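Local coordinates for pectate lyase (PDB 5AMV), which cleaves polygalacturonate by a calcium-dependent beta-elimination, producing oligosaccharides with unsaturated galacturonosyl groups at their non-reducing ends, at residues Ser249-Ser254 with Arg279-Arg284; Lys99-Gly104 with Phe166-Pro171. All coordinates share one frame; numbering follows the deposited sequence. Where two conformers were deposited one is given.

Contact 1 of 2, residues Ser249-Ser254 with Arg279-Arg284; sequences SIFGSS and RAPRVR. With ADA (alpha-D-galactopyranuronic acid), chain B.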
# COMPACT_ATOMS: atom_id res chain seq x y z
N SER A 249 2.38 3.99 0.77
CA SER A 249 3.01 2.82 1.35
C SER A 249 3.58 3.19 2.71
O SER A 249 4.59 3.88 2.78
CB SER A 249 4.15 2.32 0.44
OG SER A 249 3.64 1.92 -0.84
N ILE A 250 2.93 2.71 3.78
CA ILE A 250 3.46 2.96 5.13
C ILE A 250 3.96 1.62 5.69
O ILE A 250 3.18 0.63 5.79
CB ILE A 250 2.43 3.70 6.11
CG1 ILE A 250 3.08 3.89 7.50
CG2 ILE A 250 1.19 2.94 6.27
CD1 ILE A 250 2.48 5.08 8.34
N PHE A 251 5.22 1.62 6.11
CA PHE A 251 5.85 0.38 6.64
C PHE A 251 6.21 0.67 8.09
O PHE A 251 7.11 1.47 8.34
CB PHE A 251 7.12 -0.02 5.87
CG PHE A 251 6.93 -0.19 4.37
CD1 PHE A 251 5.71 -0.51 3.83
CD2 PHE A 251 8.04 -0.05 3.50
CE1 PHE A 251 5.56 -0.69 2.46
CE2 PHE A 251 7.91 -0.27 2.11
CZ PHE A 251 6.66 -0.56 1.59
N GLY A 252 5.46 0.06 9.02
CA GLY A 252 5.64 0.34 10.45
C GLY A 252 4.62 1.38 10.85
O GLY A 252 4.78 2.56 10.51
N SER A 253 3.60 0.94 11.58
CA SER A 253 2.41 1.77 11.85
C SER A 253 2.55 2.67 13.07
O SER A 253 1.72 3.57 13.29
CB SER A 253 1.22 0.83 12.08
OG SER A 253 1.52 0.04 13.24
N SER A 254 3.58 2.46 13.90
CA SER A 254 3.67 3.23 15.16
C SER A 254 5.08 3.34 15.76
O SER A 254 5.84 2.37 15.75
CB SER A 254 2.74 2.57 16.19
OG SER A 254 2.82 3.25 17.43
N ARG A 279 4.39 9.30 1.38
CA ARG A 279 4.62 7.92 1.87
C ARG A 279 4.96 6.95 0.76
O ARG A 279 4.19 6.05 0.45
CB ARG A 279 3.44 7.39 2.72
CG ARG A 279 3.05 8.38 3.81
CD ARG A 279 1.93 7.86 4.68
NE ARG A 279 1.66 8.75 5.79
CZ ARG A 279 0.78 8.50 6.77
NH1 ARG A 279 0.05 7.37 6.76
NH2 ARG A 279 0.63 9.37 7.77
N ALA A 280 6.11 7.15 0.14
CA ALA A 280 6.48 6.29 -0.96
C ALA A 280 7.87 5.68 -0.90
O ALA A 280 8.65 5.83 -1.85
CB ALA A 280 6.26 7.00 -2.31
N PRO A 281 8.23 5.00 0.23
CA PRO A 281 7.40 4.68 1.38
C PRO A 281 7.69 5.61 2.58
O PRO A 281 8.74 6.28 2.60
CB PRO A 281 7.89 3.27 1.75
CG PRO A 281 9.36 3.35 1.49
CD PRO A 281 9.54 4.30 0.28
N ARG A 282 6.82 5.58 3.58
CA ARG A 282 7.15 6.12 4.91
C ARG A 282 7.53 4.95 5.79
O ARG A 282 6.74 4.01 5.90
CB ARG A 282 5.94 6.81 5.53
CG ARG A 282 6.25 7.60 6.80
CD ARG A 282 5.07 7.57 7.74
NE ARG A 282 5.18 8.56 8.81
CZ ARG A 282 5.90 8.40 9.93
NH1 ARG A 282 6.61 7.29 10.13
NH2 ARG A 282 5.91 9.35 10.87
N VAL A 283 8.71 4.98 6.42
CA VAL A 283 9.22 3.81 7.13
C VAL A 283 9.48 4.12 8.59
O VAL A 283 10.01 5.17 8.91
CB VAL A 283 10.56 3.34 6.47
CG1 VAL A 283 11.19 2.13 7.22
CG2 VAL A 283 10.34 2.97 4.96
N ARG A 284 9.08 3.21 9.46
CA ARG A 284 9.63 3.15 10.82
C ARG A 284 10.40 1.83 10.93
O ARG A 284 9.96 0.82 10.40
CB ARG A 284 8.53 3.20 11.87
CG ARG A 284 7.73 4.48 11.93
CD ARG A 284 6.53 4.23 12.84
NE ARG A 284 5.78 5.46 13.11
CZ ARG A 284 4.72 5.86 12.41
NH1 ARG A 284 4.24 5.14 11.40
NH2 ARG A 284 4.11 7.00 12.75
C1 ADA B . 0.18 12.93 7.86
C2 ADA B . -0.79 12.67 9.02
C3 ADA B . -0.13 13.00 10.36
C4 ADA B . 1.15 12.19 10.55
C5 ADA B . 2.09 12.47 9.39
C6 ADA B . 3.22 11.47 9.46
O2 ADA B . -1.89 13.59 8.87
O3 ADA B . -1.01 12.67 11.44
O4 ADA B . 0.79 10.79 10.53
O5 ADA B . 1.42 12.26 8.11
O6B ADA B . 3.39 10.72 8.46
O6A ADA B . 3.93 11.38 10.51
O HOH W 1 6.13 4.47 8.73
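Ile250 and Phe251 pair in parallel with Arg282 and Val283, and the ladder of backbone bonds runs from Ser249 N to Arg279 O at one end to Arg284 N and Phe251 O at the other. Such pairing of strands from successive turns is the signature of the parallel beta-helix of polysaccharide lyase family 1. On one face of the sheet, Pro281, preceded by a cis peptide bond, sets CB over the Phe251 ring, 4.0 Å from its centroid, a CH-pi contact. On the other, Ile250 and Arg282 run side by side; with CG1 anti to the backbone N (chi1 179°), Ile250 brings CD1 to 3.6 Å from Arg282 CD, and the same methyl lies against one face of the Arg279 guanidinium. Arg284 reaches across to the other segment, where its NH1 donates in the guanidinium plane to Gly252 O at 2.8 Å, while Asp255 forms a salt bridge with its NE. The guanidinium groups of Arg282 and Arg284 overlap, Arg282 NH1 lying over the centre of the Arg284 group. Two neighbouring donors of Arg282 grip the galacturonate carboxylate: NE to O6B of the sugar at 2.8 Å and NH2 to its O6A at 2.9 Å. Arg279, the inferred active-site residue, extends to the same sugar and donates from NH2 to its ring oxygen O5 at 3.0 Å and, weakly, to O6B. Asp173 also bonds this sugar, and Phe339 makes a cation-pi contact with Arg282. Arg279 and Arg282 thus present donors suited to an anionic polymer.

Contact 2 of 2, residues Lys99-Gly104 with Phe166-Pro171; sequences KKEPSG and FPQWDP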
# COMPACT_ATOMS: atom_id res chain seq x y z
N LYS A 99 -10.91 17.31 22.43
CA LYS A 99 -10.03 16.47 21.60
C LYS A 99 -9.94 15.01 22.03
O LYS A 99 -9.05 14.28 21.57
CB LYS A 99 -8.63 17.11 21.50
CG LYS A 99 -8.63 18.30 20.60
CD LYS A 99 -7.25 18.97 20.55
CE LYS A 99 -6.19 18.10 19.86
NZ LYS A 99 -5.01 18.95 19.39
N LYS A 100 -10.83 14.56 22.91
CA LYS A 100 -10.89 13.16 23.31
C LYS A 100 -11.43 12.30 22.16
O LYS A 100 -12.14 12.81 21.28
CB LYS A 100 -11.76 13.00 24.57
CG LYS A 100 -13.08 13.82 24.54
CD LYS A 100 -13.89 13.70 25.85
CE LYS A 100 -15.10 14.66 25.89
NZ LYS A 100 -14.75 16.07 26.32
N GLU A 101 -11.12 11.00 22.18
CA GLU A 101 -11.61 10.05 21.17
C GLU A 101 -13.14 10.06 21.15
O GLU A 101 -13.77 9.98 22.22
CB GLU A 101 -11.12 8.63 21.49
CG GLU A 101 -11.56 7.57 20.47
CD GLU A 101 -10.97 6.20 20.74
OE1 GLU A 101 -10.57 5.95 21.90
OE2 GLU A 101 -10.91 5.39 19.79
N PRO A 102 -13.77 10.17 19.95
CA PRO A 102 -15.24 10.00 19.93
C PRO A 102 -15.72 8.71 20.59
O PRO A 102 -15.07 7.66 20.46
CB PRO A 102 -15.59 10.01 18.43
CG PRO A 102 -14.54 11.00 17.85
CD PRO A 102 -13.26 10.66 18.64
N SER A 103 -16.85 8.81 21.27
CA SER A 103 -17.45 7.67 21.97
C SER A 103 -18.93 7.96 22.13
O SER A 103 -19.39 9.08 21.90
CB SER A 103 -16.76 7.48 23.33
OG SER A 103 -17.03 8.58 24.18
N GLY A 104 -19.70 6.95 22.55
CA GLY A 104 -21.13 7.15 22.65
C GLY A 104 -21.84 6.77 21.36
O GLY A 104 -21.22 6.22 20.43
N PHE A 166 -17.25 5.36 5.85
CA PHE A 166 -17.48 5.82 7.26
C PHE A 166 -16.16 6.14 7.96
O PHE A 166 -15.85 5.57 9.00
CB PHE A 166 -18.25 4.74 8.06
CG PHE A 166 -19.48 4.26 7.33
CD1 PHE A 166 -20.65 5.09 7.26
CD2 PHE A 166 -19.47 3.03 6.71
CE1 PHE A 166 -21.78 4.64 6.52
CE2 PHE A 166 -20.61 2.58 5.98
CZ PHE A 166 -21.75 3.41 5.87
N PRO A 167 -15.39 7.10 7.41
CA PRO A 167 -14.14 7.47 8.06
C PRO A 167 -14.36 7.91 9.51
O PRO A 167 -15.36 8.58 9.82
CB PRO A 167 -13.66 8.69 7.24
CG PRO A 167 -14.44 8.75 6.01
CD PRO A 167 -15.66 7.87 6.18
N GLN A 168 -13.41 7.53 10.37
CA GLN A 168 -13.45 7.88 11.78
C GLN A 168 -12.78 9.23 12.03
O GLN A 168 -11.70 9.48 11.51
CB GLN A 168 -12.72 6.82 12.57
CG GLN A 168 -12.80 7.00 14.08
CD GLN A 168 -11.88 6.00 14.79
OE1 GLN A 168 -10.71 5.89 14.45
NE2 GLN A 168 -12.43 5.26 15.74
N TRP A 169 -13.41 10.10 12.82
CA TRP A 169 -12.74 11.32 13.27
C TRP A 169 -11.76 10.99 14.40
O TRP A 169 -12.14 10.37 15.41
CB TRP A 169 -13.80 12.34 13.73
CG TRP A 169 -13.20 13.59 14.35
CD1 TRP A 169 -13.46 14.06 15.60
CD2 TRP A 169 -12.28 14.52 13.74
NE1 TRP A 169 -12.76 15.23 15.83
CE2 TRP A 169 -12.03 15.54 14.71
CE3 TRP A 169 -11.67 14.62 12.48
CZ2 TRP A 169 -11.21 16.64 14.45
CZ3 TRP A 169 -10.84 15.73 12.21
CH2 TRP A 169 -10.60 16.72 13.20
N ASP A 170 -10.51 11.39 14.21
CA ASP A 170 -9.48 11.26 15.27
C ASP A 170 -8.90 12.63 15.55
O ASP A 170 -8.03 13.10 14.83
CB ASP A 170 -8.37 10.32 14.84
CG ASP A 170 -7.43 9.95 16.00
OD1 ASP A 170 -7.51 10.60 17.10
OD2 ASP A 170 -6.62 9.00 15.83
N PRO A 171 -9.40 13.31 16.60
CA PRO A 171 -9.00 14.72 16.84
C PRO A 171 -7.54 14.87 17.32
O PRO A 171 -7.00 15.98 17.26
CB PRO A 171 -9.98 15.18 17.93
CG PRO A 171 -10.33 13.92 18.66
CD PRO A 171 -10.36 12.81 17.62
O HOH W 2 -4.51 17.22 17.25
O HOH W 3 -10.90 3.47 17.75
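Residues 99-102 run roughly antiparallel to strand 168-170 and Pro171, the end-to-end directions being 159° apart, and the CA separation widens from 5.2 Å between Lys99 and Pro171 to 6.4 Å between Glu101 and Asp170, without the loop joining the strand as a further strand. Prolines do most of the touching. Pro171 pushes the CG corner of its ring against the loop backbone, 3.2 Å from Lys99 O and also close to Lys100 O, while its CD meets Pro102 CD at 3.8 Å. Pro102 in turn lays CD and CG against the carbonyl oxygen of Trp169, with CD 3.4 Å from Trp169 O, and its CG approaches Trp169 CD1 with the two side chains nearly at right angles. With CG anti to the backbone N (chi1 174°) and the ring turned by chi2 (-123°), Trp169 presents CD1 to the proline. Strand 168-170 forms a two-stranded antiparallel hairpin with 178-180, an excursion from the parallel beta-helix, and the loop linking helices 94-97 and 105-121 runs alongside it. Tyr88 and Tyr92 of helix 85-92 also pack on Pro102, and Trp179 and Tyr215 meet the indole of Trp169. Replacing Pro102 by an alanine removes CG and CD, and is likely to open a gap between the loop and Trp169 and Pro171. Polar links at the margins run through water. One water accepts from Lys99 NZ and donates to Pro171 O, both at 2.8 Å, the lysine chain bending at chi3 as it passes the proline carbonyl. At the other margin, Gln168 NE2 bonds Glu107 of helix 105-121.

How the contacts relate
Contact 1 belongs to the parallel beta-helix and its centre lies about 9 Å from the centre of the chain, whereas that of contact 2 lies about 24 Å out, where a loop between two helices meets a hairpin. Seven of twelve touching residues are buried in contact 1, against three of seven in the more peripheral contact 2. Their nearest atoms are about 10 Å apart, and they share no strand or helix. The chemistry follows the location: 249-254 with 279-284 is a strand pair held by direct backbone bonds, with two arginines turned to the galacturonate, while 99-104 with 166-171 relies on proline and tryptophan packing; the Trp169 side chain is about 10 Å from a bound galacturonate.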